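Local atomic coordinates of CRISPR-associated protein CasA/Cse1 (Thermus thermophilus, PDB entry 4AN8), a protein that serves as the CasA subunit of the Cascade ribonucleoprotein complex, which is thought to protect the bacterium against viruses and plasmids through CRISPR adaptive immunity. Residues V282-D287 with L292-L297; F303-S308 with M384-G389; P312-K317 with N377-L382; H324-Q329 with G368-K373. All coordinates share one frame; numbering follows the deposited sequence.

Contact 1: V282-D287 with L292-L297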
loop_
_atom_site.group_PDB
_atom_site.type_symbol
_atom_site.label_atom_id
_atom_site.label_comp_id
_atom_site.label_asym_id
_atom_site.label_seq_id
_atom_site.Cartn_x
_atom_site.Cartn_y
_atom_site.Cartn_z
ATOM N N VAL A 282 5.309 0.198 6.064
ATOM C CA VAL A 282 4.164 0.364 6.932
ATOM C C VAL A 282 4.403 1.472 7.939
ATOM O O VAL A 282 5.477 1.558 8.519
ATOM C CB VAL A 282 3.867 -0.960 7.674
ATOM C CG1 VAL A 282 2.850 -0.750 8.780
ATOM C CG2 VAL A 282 3.428 -2.031 6.681
ATOM N N ALA A 283 3.399 2.323 8.145
ATOM C CA ALA A 283 3.458 3.414 9.109
ATOM C C ALA A 283 2.519 3.164 10.295
ATOM O O ALA A 283 1.606 2.348 10.225
ATOM C CB ALA A 283 3.106 4.688 8.446
ATOM N N GLN A 284 2.739 3.865 11.399
ATOM C CA GLN A 284 1.903 3.643 12.570
ATOM C C GLN A 284 1.458 4.955 13.196
ATOM O O GLN A 284 2.073 6.013 12.973
ATOM C CB GLN A 284 2.610 2.752 13.595
ATOM C CG GLN A 284 2.644 1.272 13.212
ATOM C CD GLN A 284 3.392 0.416 14.232
ATOM O OE1 GLN A 284 4.421 0.825 14.765
ATOM N NE2 GLN A 284 2.859 -0.774 14.519
ATOM N N ARG A 285 0.380 4.860 13.968
ATOM C CA ARG A 285 -0.227 5.998 14.635
ATOM C C ARG A 285 -0.738 5.537 16.009
ATOM O O ARG A 285 -0.904 4.326 16.247
ATOM C CB ARG A 285 -1.378 6.502 13.761
ATOM C CG ARG A 285 -2.177 7.622 14.343
ATOM C CD ARG A 285 -3.648 7.567 13.926
ATOM N NE ARG A 285 -4.418 8.551 14.683
ATOM C CZ ARG A 285 -5.099 9.555 14.146
ATOM N NH1 ARG A 285 -5.147 9.709 12.827
ATOM N NH2 ARG A 285 -5.744 10.403 14.933
ATOM N N LEU A 286 -1.012 6.470 16.908
ATOM C CA LEU A 286 -1.638 6.105 18.185
ATOM C C LEU A 286 -3.157 6.211 18.085
ATOM O O LEU A 286 -3.671 7.096 17.410
ATOM C CB LEU A 286 -1.147 7.009 19.316
ATOM C CG LEU A 286 0.333 6.867 19.707
ATOM C CD1 LEU A 286 0.661 7.739 20.899
ATOM C CD2 LEU A 286 0.671 5.408 19.991
ATOM N N ASP A 287 -3.882 5.313 18.743
ATOM C CA ASP A 287 -5.323 5.510 18.888
ATOM C C ASP A 287 -5.579 6.397 20.111
ATOM O O ASP A 287 -4.634 6.878 20.748
ATOM C CB ASP A 287 -6.084 4.182 18.998
ATOM C CG ASP A 287 -5.829 3.465 20.308
ATOM O OD1 ASP A 287 -5.263 4.090 21.231
ATOM O OD2 ASP A 287 -6.203 2.274 20.415
ATOM N N LEU A 292 -0.618 1.539 19.553
ATOM C CA LEU A 292 -0.097 1.693 18.188
ATOM C C LEU A 292 -0.897 0.891 17.165
ATOM O O LEU A 292 -1.094 -0.314 17.309
ATOM C CB LEU A 292 1.387 1.321 18.094
ATOM C CG LEU A 292 2.369 2.388 18.589
ATOM C CD1 LEU A 292 3.764 1.806 18.726
ATOM C CD2 LEU A 292 2.379 3.587 17.671
ATOM N N LEU A 293 -1.358 1.582 16.130
ATOM C CA LEU A 293 -2.099 0.948 15.047
ATOM C C LEU A 293 -1.404 1.279 13.736
ATOM O O LEU A 293 -0.864 2.368 13.579
ATOM C CB LEU A 293 -3.530 1.487 15.005
ATOM C CG LEU A 293 -4.590 0.885 15.926
ATOM C CD1 LEU A 293 -4.082 0.693 17.337
ATOM C CD2 LEU A 293 -5.800 1.788 15.933
ATOM N N VAL A 294 -1.444 0.351 12.790
ATOM C CA VAL A 294 -0.926 0.600 11.452
ATOM C C VAL A 294 -1.802 1.608 10.706
ATOM O O VAL A 294 -3.016 1.629 10.890
ATOM C CB VAL A 294 -0.806 -0.717 10.662
ATOM C CG1 VAL A 294 0.152 -1.674 11.389
ATOM C CG2 VAL A 294 -2.188 -1.384 10.459
ATOM N N LEU A 295 -1.199 2.477 9.900
ATOM C CA LEU A 295 -2.001 3.298 9.004
ATOM C C LEU A 295 -2.656 2.382 7.990
ATOM O O LEU A 295 -2.064 1.410 7.516
ATOM C CB LEU A 295 -1.195 4.395 8.312
ATOM C CG LEU A 295 -1.279 5.741 9.031
ATOM C CD1 LEU A 295 -0.622 5.609 10.425
ATOM C CD2 LEU A 295 -0.633 6.834 8.217
ATOM N N ARG A 296 -3.898 2.703 7.670
ATOM C CA ARG A 296 -4.767 1.765 7.006
ATOM C C ARG A 296 -5.638 2.584 6.059
ATOM O O ARG A 296 -6.063 3.673 6.404
ATOM C CB ARG A 296 -5.610 1.112 8.097
ATOM C CG ARG A 296 -6.243 -0.184 7.761
ATOM C CD ARG A 296 -6.541 -0.918 9.045
ATOM N NE ARG A 296 -7.446 -2.040 8.830
ATOM C CZ ARG A 296 -7.522 -3.095 9.638
ATOM N NH1 ARG A 296 -6.727 -3.181 10.712
ATOM N NH2 ARG A 296 -8.380 -4.070 9.366
ATOM N N LEU A 297 -5.877 2.096 4.858
ATOM C CA LEU A 297 -6.777 2.810 3.969
ATOM C C LEU A 297 -8.210 2.614 4.458
ATOM O O LEU A 297 -8.588 1.535 4.916
ATOM C CB LEU A 297 -6.608 2.337 2.529
ATOM C CG LEU A 297 -5.264 2.629 1.862
ATOM C CD1 LEU A 297 -5.086 1.764 0.612
ATOM C CD2 LEU A 297 -5.080 4.116 1.531
HETATM O O HOH W 1 0.861 1.903 6.888
#

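Contact 2: F303-S308 with M384-G389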
loop_
_atom_site.group_PDB
_atom_site.type_symbol
_atom_site.label_atom_id
_atom_site.label_comp_id
_atom_site.label_asym_id
_atom_site.label_seq_id
_atom_site.Cartn_x
_atom_site.Cartn_y
_atom_site.Cartn_z
ATOM N N PHE A 303 -7.100 9.373 3.105
ATOM C CA PHE A 303 -5.897 8.835 3.715
ATOM C C PHE A 303 -4.917 9.889 4.273
ATOM O O PHE A 303 -4.308 9.690 5.325
ATOM C CB PHE A 303 -5.169 7.910 2.741
ATOM C CG PHE A 303 -4.040 7.183 3.372
ATOM C CD1 PHE A 303 -4.278 6.281 4.392
ATOM C CD2 PHE A 303 -2.728 7.445 2.997
ATOM C CE1 PHE A 303 -3.194 5.602 5.012
ATOM C CE2 PHE A 303 -1.659 6.790 3.603
ATOM C CZ PHE A 303 -1.886 5.872 4.609
ATOM N N TRP A 304 -4.759 11.000 3.570
ATOM C CA TRP A 304 -3.811 12.029 3.981
ATOM C C TRP A 304 -4.168 12.591 5.356
ATOM O O TRP A 304 -3.346 13.247 6.006
ATOM C CB TRP A 304 -3.693 13.152 2.930
ATOM C CG TRP A 304 -5.016 13.737 2.501
ATOM C CD1 TRP A 304 -5.775 13.344 1.443
ATOM C CD2 TRP A 304 -5.739 14.798 3.142
ATOM N NE1 TRP A 304 -6.923 14.097 1.369
ATOM C CE2 TRP A 304 -6.921 15.007 2.397
ATOM C CE3 TRP A 304 -5.491 15.604 4.252
ATOM C CZ2 TRP A 304 -7.875 15.984 2.748
ATOM C CZ3 TRP A 304 -6.435 16.592 4.592
ATOM C CH2 TRP A 304 -7.612 16.759 3.844
ATOM N N ARG A 305 -5.391 12.324 5.798
ATOM C CA ARG A 305 -5.832 12.775 7.112
ATOM C C ARG A 305 -5.036 12.150 8.244
ATOM O O ARG A 305 -5.036 12.659 9.355
ATOM C CB ARG A 305 -7.303 12.466 7.313
ATOM C CG ARG A 305 -8.195 13.417 6.587
ATOM C CD ARG A 305 -9.356 13.715 7.478
ATOM N NE ARG A 305 -10.567 13.170 6.938
ATOM C CZ ARG A 305 -11.702 13.060 7.611
ATOM N NH1 ARG A 305 -11.791 13.436 8.882
ATOM N NH2 ARG A 305 -12.744 12.547 6.988
ATOM N N ASP A 306 -4.367 11.041 7.964
ATOM C CA ASP A 306 -3.512 10.406 8.961
ATOM C C ASP A 306 -2.047 10.837 8.860
ATOM O O ASP A 306 -1.217 10.324 9.612
ATOM C CB ASP A 306 -3.607 8.875 8.851
ATOM C CG ASP A 306 -4.971 8.351 9.227
ATOM O OD1 ASP A 306 -5.494 8.746 10.279
ATOM O OD2 ASP A 306 -5.550 7.561 8.457
ATOM N N PHE A 307 -1.712 11.737 7.938
ATOM C CA PHE A 307 -0.302 12.065 7.703
ATOM C C PHE A 307 0.439 12.756 8.875
ATOM O O PHE A 307 1.668 12.673 8.945
ATOM C CB PHE A 307 -0.084 12.883 6.422
ATOM C CG PHE A 307 -0.134 12.077 5.139
ATOM C CD1 PHE A 307 -0.326 10.697 5.154
ATOM C CD2 PHE A 307 0.017 12.716 3.906
ATOM C CE1 PHE A 307 -0.368 9.988 3.975
ATOM C CE2 PHE A 307 -0.019 12.021 2.731
ATOM C CZ PHE A 307 -0.201 10.654 2.753
ATOM N N SER A 308 -0.265 13.452 9.768
ATOM C CA SER A 308 0.408 14.062 10.922
ATOM C C SER A 308 0.468 13.087 12.099
ATOM O O SER A 308 1.405 13.118 12.888
ATOM C CB SER A 308 -0.295 15.352 11.349
ATOM O OG SER A 308 -1.609 15.067 11.795
ATOM N N MET A 384 -6.715 22.395 11.538
ATOM C CA MET A 384 -7.713 23.298 10.989
ATOM C C MET A 384 -8.764 22.507 10.220
ATOM O O MET A 384 -9.962 22.633 10.492
ATOM C CB MET A 384 -7.058 24.332 10.077
ATOM C CG MET A 384 -6.102 25.264 10.799
ATOM S SD MET A 384 -4.932 26.109 9.710
ATOM C CE MET A 384 -6.056 26.927 8.578
ATOM N N ALA A 385 -8.319 21.679 9.266
ATOM C CA ALA A 385 -9.238 20.963 8.400
ATOM C C ALA A 385 -10.154 20.070 9.228
ATOM O O ALA A 385 -11.354 19.987 8.949
ATOM C CB ALA A 385 -8.487 20.186 7.320
ATOM N N GLU A 386 -9.623 19.452 10.283
ATOM C CA GLU A 386 -10.471 18.599 11.137
ATOM C C GLU A 386 -11.474 19.388 11.978
ATOM O O GLU A 386 -12.593 18.926 12.217
ATOM C CB GLU A 386 -9.655 17.660 12.049
ATOM C CG GLU A 386 -8.821 16.595 11.320
ATOM C CD GLU A 386 -9.655 15.452 10.721
ATOM O OE1 GLU A 386 -10.831 15.283 11.099
ATOM O OE2 GLU A 386 -9.129 14.712 9.861
ATOM N N GLU A 387 -11.081 20.564 12.442
ATOM C CA GLU A 387 -11.967 21.341 13.290
ATOM C C GLU A 387 -13.144 21.849 12.458
ATOM O O GLU A 387 -14.297 21.761 12.869
ATOM C CB GLU A 387 -11.217 22.501 13.947
ATOM C CG GLU A 387 -10.297 22.065 15.082
ATOM C CD GLU A 387 -9.552 23.223 15.736
ATOM O OE1 GLU A 387 -9.805 24.394 15.357
ATOM O OE2 GLU A 387 -8.711 22.955 16.627
ATOM N N LEU A 388 -12.837 22.372 11.279
ATOM C CA LEU A 388 -13.858 22.857 10.386
ATOM C C LEU A 388 -14.804 21.710 10.007
ATOM O O LEU A 388 -16.032 21.858 10.073
ATOM C CB LEU A 388 -13.200 23.489 9.167
ATOM C CG LEU A 388 -14.135 23.926 8.054
ATOM C CD1 LEU A 388 -15.217 24.819 8.633
ATOM C CD2 LEU A 388 -13.352 24.641 7.002
ATOM N N GLY A 389 -14.232 20.549 9.671
ATOM C CA GLY A 389 -15.017 19.402 9.247
ATOM C C GLY A 389 -15.927 18.907 10.348
ATOM O O GLY A 389 -17.009 18.371 10.088
HETATM O O HOH W 2 -6.286 14.916 10.464
#

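Contact 3: P312-K317 with N377-L382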
loop_
_atom_site.group_PDB
_atom_site.type_symbol
_atom_site.label_atom_id
_atom_site.label_comp_id
_atom_site.label_asym_id
_atom_site.label_seq_id
_atom_site.Cartn_x
_atom_site.Cartn_y
_atom_site.Cartn_z
ATOM N N PRO A 312 6.407 10.956 14.665
ATOM C CA PRO A 312 6.829 10.692 16.055
ATOM C C PRO A 312 6.310 11.755 17.037
ATOM O O PRO A 312 5.826 11.406 18.117
ATOM C CB PRO A 312 8.364 10.730 15.974
ATOM C CG PRO A 312 8.678 10.337 14.549
ATOM C CD PRO A 312 7.529 10.891 13.708
ATOM N N ARG A 313 6.409 13.028 16.664
ATOM C CA ARG A 313 5.922 14.116 17.514
ATOM C C ARG A 313 4.469 13.889 17.961
ATOM O O ARG A 313 4.013 14.493 18.938
ATOM C CB ARG A 313 6.038 15.464 16.801
ATOM C CG ARG A 313 4.895 15.727 15.832
ATOM C CD ARG A 313 5.097 17.019 15.074
ATOM N NE ARG A 313 6.492 17.181 14.687
ATOM C CZ ARG A 313 7.273 18.155 15.132
ATOM N NH1 ARG A 313 6.785 19.068 15.964
ATOM N NH2 ARG A 313 8.538 18.225 14.735
ATOM N N GLN A 314 3.739 13.034 17.246
ATOM C CA GLN A 314 2.351 12.752 17.612
ATOM C C GLN A 314 2.210 11.355 18.165
ATOM O O GLN A 314 1.104 10.858 18.353
ATOM C CB GLN A 314 1.417 12.951 16.426
ATOM C CG GLN A 314 1.255 14.406 16.014
ATOM C CD GLN A 314 -0.112 14.666 15.400
ATOM O OE1 GLN A 314 -0.874 13.729 15.127
ATOM N NE2 GLN A 314 -0.432 15.939 15.180
ATOM N N GLY A 315 3.337 10.715 18.436
ATOM C CA GLY A 315 3.305 9.363 18.949
ATOM C C GLY A 315 3.348 8.325 17.852
ATOM O O GLY A 315 3.311 7.139 18.138
ATOM N N GLY A 316 3.429 8.759 16.598
ATOM C CA GLY A 316 3.319 7.818 15.486
ATOM C C GLY A 316 4.652 7.273 14.988
ATOM O O GLY A 316 5.696 7.552 15.572
ATOM N N LYS A 317 4.612 6.480 13.918
ATOM C CA LYS A 317 5.839 6.105 13.203
ATOM C C LYS A 317 5.726 6.201 11.681
ATOM O O LYS A 317 4.845 5.614 11.074
ATOM C CB LYS A 317 6.305 4.715 13.611
ATOM C CG LYS A 317 7.230 4.740 14.783
ATOM C CD LYS A 317 7.072 3.491 15.596
ATOM C CE LYS A 317 7.763 3.636 16.932
ATOM N NZ LYS A 317 7.344 2.541 17.838
ATOM N N ASN A 377 3.827 22.701 10.241
ATOM C CA ASN A 377 2.830 23.141 9.268
ATOM C C ASN A 377 1.784 22.067 8.967
ATOM O O ASN A 377 0.588 22.363 8.877
ATOM C CB ASN A 377 3.490 23.610 7.975
ATOM C CG ASN A 377 4.195 24.922 8.142
ATOM O OD1 ASN A 377 3.846 25.711 9.019
ATOM N ND2 ASN A 377 5.210 25.167 7.317
ATOM N N LEU A 378 2.238 20.829 8.815
ATOM C CA LEU A 378 1.339 19.725 8.500
ATOM C C LEU A 378 0.375 19.503 9.657
ATOM O O LEU A 378 -0.821 19.331 9.452
ATOM C CB LEU A 378 2.136 18.450 8.206
ATOM C CG LEU A 378 1.354 17.225 7.728
ATOM C CD1 LEU A 378 0.486 17.555 6.493
ATOM C CD2 LEU A 378 2.320 16.077 7.417
ATOM N N GLU A 379 0.902 19.530 10.877
ATOM C CA GLU A 379 0.081 19.386 12.071
ATOM C C GLU A 379 -1.036 20.450 12.106
ATOM O O GLU A 379 -2.203 20.135 12.320
ATOM C CB GLU A 379 0.968 19.481 13.317
ATOM C CG GLU A 379 0.360 18.927 14.595
ATOM C CD GLU A 379 1.375 18.835 15.740
ATOM O OE1 GLU A 379 2.588 19.012 15.486
ATOM O OE2 GLU A 379 0.962 18.587 16.894
ATOM N N LYS A 380 -0.674 21.711 11.895
ATOM C CA LYS A 380 -1.661 22.794 11.899
ATOM C C LYS A 380 -2.682 22.633 10.773
ATOM O O LYS A 380 -3.878 22.747 10.992
ATOM C CB LYS A 380 -0.979 24.167 11.750
ATOM C CG LYS A 380 -0.124 24.620 12.932
ATOM C CD LYS A 380 0.468 26.011 12.665
ATOM C CE LYS A 380 1.529 26.411 13.691
ATOM N NZ LYS A 380 1.008 26.400 15.087
ATOM N N ALA A 381 -2.191 22.406 9.558
ATOM C CA ALA A 381 -3.050 22.304 8.387
ATOM C C ALA A 381 -4.121 21.258 8.628
ATOM O O ALA A 381 -5.292 21.477 8.327
ATOM C CB ALA A 381 -2.228 21.927 7.159
ATOM N N LEU A 382 -3.712 20.118 9.177
ATOM C CA LEU A 382 -4.635 19.008 9.338
ATOM C C LEU A 382 -5.593 19.292 10.478
ATOM O O LEU A 382 -6.712 18.795 10.497
ATOM C CB LEU A 382 -3.884 17.696 9.577
ATOM C CG LEU A 382 -3.760 16.783 8.359
ATOM C CD1 LEU A 382 -3.335 17.576 7.149
ATOM C CD2 LEU A 382 -2.805 15.620 8.636
HETATM O O HOH W 3 -2.914 17.335 13.190
#

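Contact 4: H324-Q329 with G368-K373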
loop_
_atom_site.group_PDB
_atom_site.type_symbol
_atom_site.label_atom_id
_atom_site.label_comp_id
_atom_site.label_asym_id
_atom_site.label_seq_id
_atom_site.Cartn_x
_atom_site.Cartn_y
_atom_site.Cartn_z
ATOM N N HIS A 324 13.533 6.983 4.440
ATOM C CA HIS A 324 14.717 6.781 3.588
ATOM C C HIS A 324 14.648 7.634 2.309
ATOM O O HIS A 324 15.615 8.305 1.959
ATOM C CB HIS A 324 14.864 5.294 3.257
ATOM C CG HIS A 324 15.761 5.002 2.098
ATOM N ND1 HIS A 324 17.135 5.020 2.192
ATOM C CD2 HIS A 324 15.481 4.653 0.819
ATOM C CE1 HIS A 324 17.661 4.690 1.029
ATOM N NE2 HIS A 324 16.678 4.461 0.176
ATOM N N ALA A 325 13.502 7.629 1.631
ATOM C CA ALA A 325 13.339 8.432 0.423
ATOM C C ALA A 325 13.548 9.922 0.736
ATOM O O ALA A 325 14.262 10.626 0.017
ATOM C CB ALA A 325 11.966 8.205 -0.206
ATOM N N GLU A 326 12.933 10.384 1.814
ATOM C CA GLU A 326 13.073 11.777 2.231
ATOM C C GLU A 326 14.552 12.141 2.412
ATOM O O GLU A 326 15.025 13.135 1.856
ATOM C CB GLU A 326 12.280 12.028 3.516
ATOM C CG GLU A 326 11.806 13.460 3.698
ATOM C CD GLU A 326 12.719 14.288 4.597
ATOM O OE1 GLU A 326 13.760 13.768 5.060
ATOM O OE2 GLU A 326 12.380 15.461 4.847
ATOM N N ASN A 327 15.285 11.331 3.170
ATOM C CA ASN A 327 16.711 11.557 3.381
ATOM C C ASN A 327 17.493 11.547 2.056
ATOM O O ASN A 327 18.252 12.475 1.755
ATOM C CB ASN A 327 17.259 10.523 4.363
ATOM C CG ASN A 327 18.734 10.706 4.649
ATOM O OD1 ASN A 327 19.546 9.825 4.352
ATOM N ND2 ASN A 327 19.095 11.852 5.242
ATOM N N LEU A 328 17.286 10.511 1.254
ATOM C CA LEU A 328 17.881 10.480 -0.066
ATOM C C LEU A 328 17.558 11.750 -0.869
ATOM O O LEU A 328 18.412 12.279 -1.586
ATOM C CB LEU A 328 17.414 9.244 -0.837
ATOM C CG LEU A 328 18.416 8.713 -1.855
ATOM C CD1 LEU A 328 19.712 8.287 -1.137
ATOM C CD2 LEU A 328 17.827 7.535 -2.654
ATOM N N GLN A 329 16.329 12.237 -0.769
ATOM C CA GLN A 329 15.954 13.389 -1.577
ATOM C C GLN A 329 16.755 14.628 -1.173
ATOM O O GLN A 329 17.130 15.441 -2.018
ATOM C CB GLN A 329 14.454 13.658 -1.502
ATOM C CG GLN A 329 14.016 14.828 -2.380
ATOM C CD GLN A 329 12.503 14.928 -2.506
ATOM O OE1 GLN A 329 11.972 14.938 -3.610
ATOM N NE2 GLN A 329 11.805 14.977 -1.376
ATOM N N GLY A 368 11.404 18.810 2.159
ATOM C CA GLY A 368 11.705 19.005 3.569
ATOM C C GLY A 368 10.633 18.462 4.494
ATOM O O GLY A 368 10.443 18.965 5.600
ATOM N N LEU A 369 9.950 17.412 4.046
ATOM C CA LEU A 369 8.768 16.920 4.738
ATOM C C LEU A 369 9.070 16.610 6.202
ATOM O O LEU A 369 8.296 16.976 7.089
ATOM C CB LEU A 369 8.170 15.701 4.013
ATOM C CG LEU A 369 7.027 15.010 4.764
ATOM C CD1 LEU A 369 5.842 15.957 4.849
ATOM C CD2 LEU A 369 6.628 13.680 4.134
ATOM N N LEU A 370 10.204 15.976 6.474
ATOM C CA LEU A 370 10.484 15.534 7.841
ATOM C C LEU A 370 11.324 16.499 8.687
ATOM O O LEU A 370 12.051 16.078 9.581
ATOM C CB LEU A 370 11.090 14.123 7.854
ATOM C CG LEU A 370 10.178 12.971 7.402
ATOM C CD1 LEU A 370 10.847 11.624 7.596
ATOM C CD2 LEU A 370 8.849 12.987 8.133
ATOM N N THR A 371 11.215 17.795 8.409
ATOM C CA THR A 371 11.814 18.825 9.267
ATOM C C THR A 371 10.756 19.332 10.255
ATOM O O THR A 371 9.561 19.195 9.998
ATOM C CB THR A 371 12.334 20.010 8.427
ATOM O OG1 THR A 371 11.239 20.615 7.733
ATOM C CG2 THR A 371 13.360 19.531 7.394
ATOM N N PRO A 372 11.187 19.914 11.392
ATOM C CA PRO A 372 10.265 20.423 12.424
ATOM C C PRO A 372 9.270 21.461 11.907
ATOM O O PRO A 372 8.115 21.469 12.318
ATOM C CB PRO A 372 11.208 21.073 13.447
ATOM C CG PRO A 372 12.484 20.316 13.306
ATOM C CD PRO A 372 12.596 19.998 11.829
ATOM N N LYS A 373 9.717 22.333 11.016
ATOM C CA LYS A 373 8.843 23.365 10.485
ATOM C C LYS A 373 7.757 22.741 9.607
ATOM O O LYS A 373 6.568 22.955 9.844
ATOM C CB LYS A 373 9.649 24.426 9.716
ATOM C CG LYS A 373 8.828 25.367 8.835
ATOM C CD LYS A 373 7.574 25.907 9.530
ATOM C CE LYS A 373 7.897 26.825 10.692
ATOM N NZ LYS A 373 6.660 27.442 11.257
#

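Contact 1: V282-D287 with L292-L297
Arg-285 and Leu-293 face each other as the antiparallel hydrogen-bonded pair of a beta hairpin built from strands 284-286 and 292-294, a compact example of backbone bonds fixing the register in which side chains meet. Leu-293 N reaches Arg-285 O at 2.8 Å, almost straight at 173°, and Arg-285 N returns a bond to Leu-293 O. Beyond the strands, Leu-295 N donates to Ala-283 O from above the carbonyl plane.

Gln-284 crosses Leu-292 at about a right angle. Its CB rests 3.5 Å from Leu-293 O. CG, held beside its own backbone N (chi1 -75°), comes within 4.0 Å of Val-294 CA. The chain then runs on extended and the amide divides its neighbours: OE1 stands 4.1 Å from Leu-292 CD1, while NE2 lies 4.2 Å from Val-294 CG1.

Arg-285 contributes mostly its root, CB packing 3.5 Å from Leu-295 CD1. In the conformer described, one of two, its far end departs to a salt bridge with Asp-306. Leu-286 and Leu-292 share one face of the hairpin, where Leu-286 CD2 presses on Leu-292 CD2 at 3.4 Å, inside normal van der Waals separation.

Contact 2: F303-S308 with M384-G389
Arg-305 and Glu-386 reach toward each other between a 3-10 segment, residues 303-306, and helix 372-403, and their charged groups meet with the guanidinium and carboxylate planes 31° apart. The two side chains run obliquely to one another, and each has to bend: Arg-305 turns at chi2 and chi3, and Glu-386 turns at chi2 (-73°). These bends bring NH1 up to the carboxylate. NH1 gives a weak bond to Glu-386 OE1 at 3.0 Å, with that oxygen at the guanidinium edge and near its plane. A second bond runs from NH1 to OE2 at 3.1 Å and is straighter, but OE2 is modelled too close to a neighbouring carbon, which leaves its exact position doubtful. The salt bridge therefore rests on NH1 and OE1, and whether the same nitrogen also serves OE2 is less sure. A water donates to Arg-305 O at 2.8 Å; its further bond to Glu-386 OE2 shares the doubt over that atom.

Aromatic groups line the arginine. Its CG lies 4.1 Å above the plane of the Trp-304 ring, displaced toward the rim, and the guanidinium makes a cation-pi contact with Trp-434. Trp-304 in turn stacks on Phe-441 and bonds through NE1 to Asp-438, while its CA sits above the centre of the Phe-307 ring. The case is a worked example of a surface salt bridge between distant parts of one chain, here joining the 3-10 segment 303-306 to helix 372-403 of the C-terminal helical bundle of Cse1.

Contact 3: P312-K317 with N377-L382
Gln-314 NE2 is shared by two long bonds: it donates weakly to Glu-379 OE2 at 3.4 Å, and weakly again to a water at 3.5 Å. That water is better held on its other side, where it donates to Glu-379 O at 3.0 Å, so the amide is loosely linked to one helical residue, directly to its side chain and through water to its backbone. The two side chains arrive from opposite directions. Glu-379 extends fully from helix 372-403, with CG opposite the backbone N (chi1 -162°), and Gln-314 is likewise extended beyond CG. Their flat ends are strongly turned, the amide and carboxylate planes standing 75° apart. The amide also comes beside the stem of the acid, with NE2 3.1 Å from Glu-379 CG.

Arg-313 approaches the same carboxylate with carbon rather than with charge. Its CD lies 3.2 Å from Glu-379 OE1, whereas NH1 remains 4.2 Å from that oxygen, beyond a salt bridge; the opposite charges may still attract weakly. A bend at chi3 directs the guanidinium elsewhere, and NE forms its salt bridge with Glu-375. One helix thus presents two acids to neighbouring residues of one loop, Glu-375 within salt-bridge range of the arginine and Glu-379 beyond it.

Behind Glu-379, Leu-378 and Leu-382 pack on helix 429-446, and Ala-381 on both that helix and helix 453-476. On the loop side, Lys-317 bonds through its backbone to Gln-284, which places residues 312-317 between the hairpin and the bundle helix.

Contact 4: H324-Q329 with G368-K373
Glu-326, on helix 320-333, faces a type I beta turn running from Gly-368 to Thr-371, the backbones coming nearest at Glu-326 CA and Leu-369 CA, 7.2 Å apart. The meeting depends on one carboxylate oxygen. Leu-370 N donates to Glu-326 OE2 at 2.8 Å with a fairly straight N-H (163°), although the donor stands 54° out of the carboxylate plane. Leu-369 N is close to OE2 as well, at 3.2 Å, but the angle is too poor for a bond. Glu-326 was modelled in two conformers, and this account holds for one of them.

The acid gets there by swinging its CG opposite the backbone N (chi1 -153°) and bending at chi2, which brings OE2 to the backbone N of Leu-370. Leu-370 then lies obliquely against it, its CB 3.6 Å from Glu-326 CD, while Leu-369 CB approaches the stem at Glu-326 CG, 4.3 Å away. Gln-329, about one helical turn on, makes a further link through NE2 to Leu-365 O. The other side of the helix, with Leu-328, packs on helices 74-83 and 199-206.

Within the turn, Gly-368 O accepts two bonds from Thr-371: one from its N at 3.1 Å, and one from OG1 at 2.8 Å that lies in the carbonyl plane. Thr-371 OG1 is also weakly bonded to Ala-374 N. Such a threonine closing a turn and standing at the N-cap is a classic way to start a helix, here the long helix 372-403 of the C-terminal bundle.

How the contacts relate
Along the chain the hairpin of contact 1 comes first; contacts 2, 3 and 4 then follow as successively shorter closures, each enclosed by the one before. Contacts 2 and 3 touch helix 372-403 itself, at residues 384-389 and 377-382, and contact 4 meets the turn that leads into it, so the chain after the hairpin runs beside that helix from its middle back to its start. Centres of contacts 2 and 3 lie 10 Å apart and those of 3 and 4 lie 14 Å apart. The hairpin joins in through a salt bridge from Arg-285 to Asp-306 and a probable backbone bond from Lys-317 to Gln-284. Together they form part of the connection between the C-terminal helical bundle and the preceding chain.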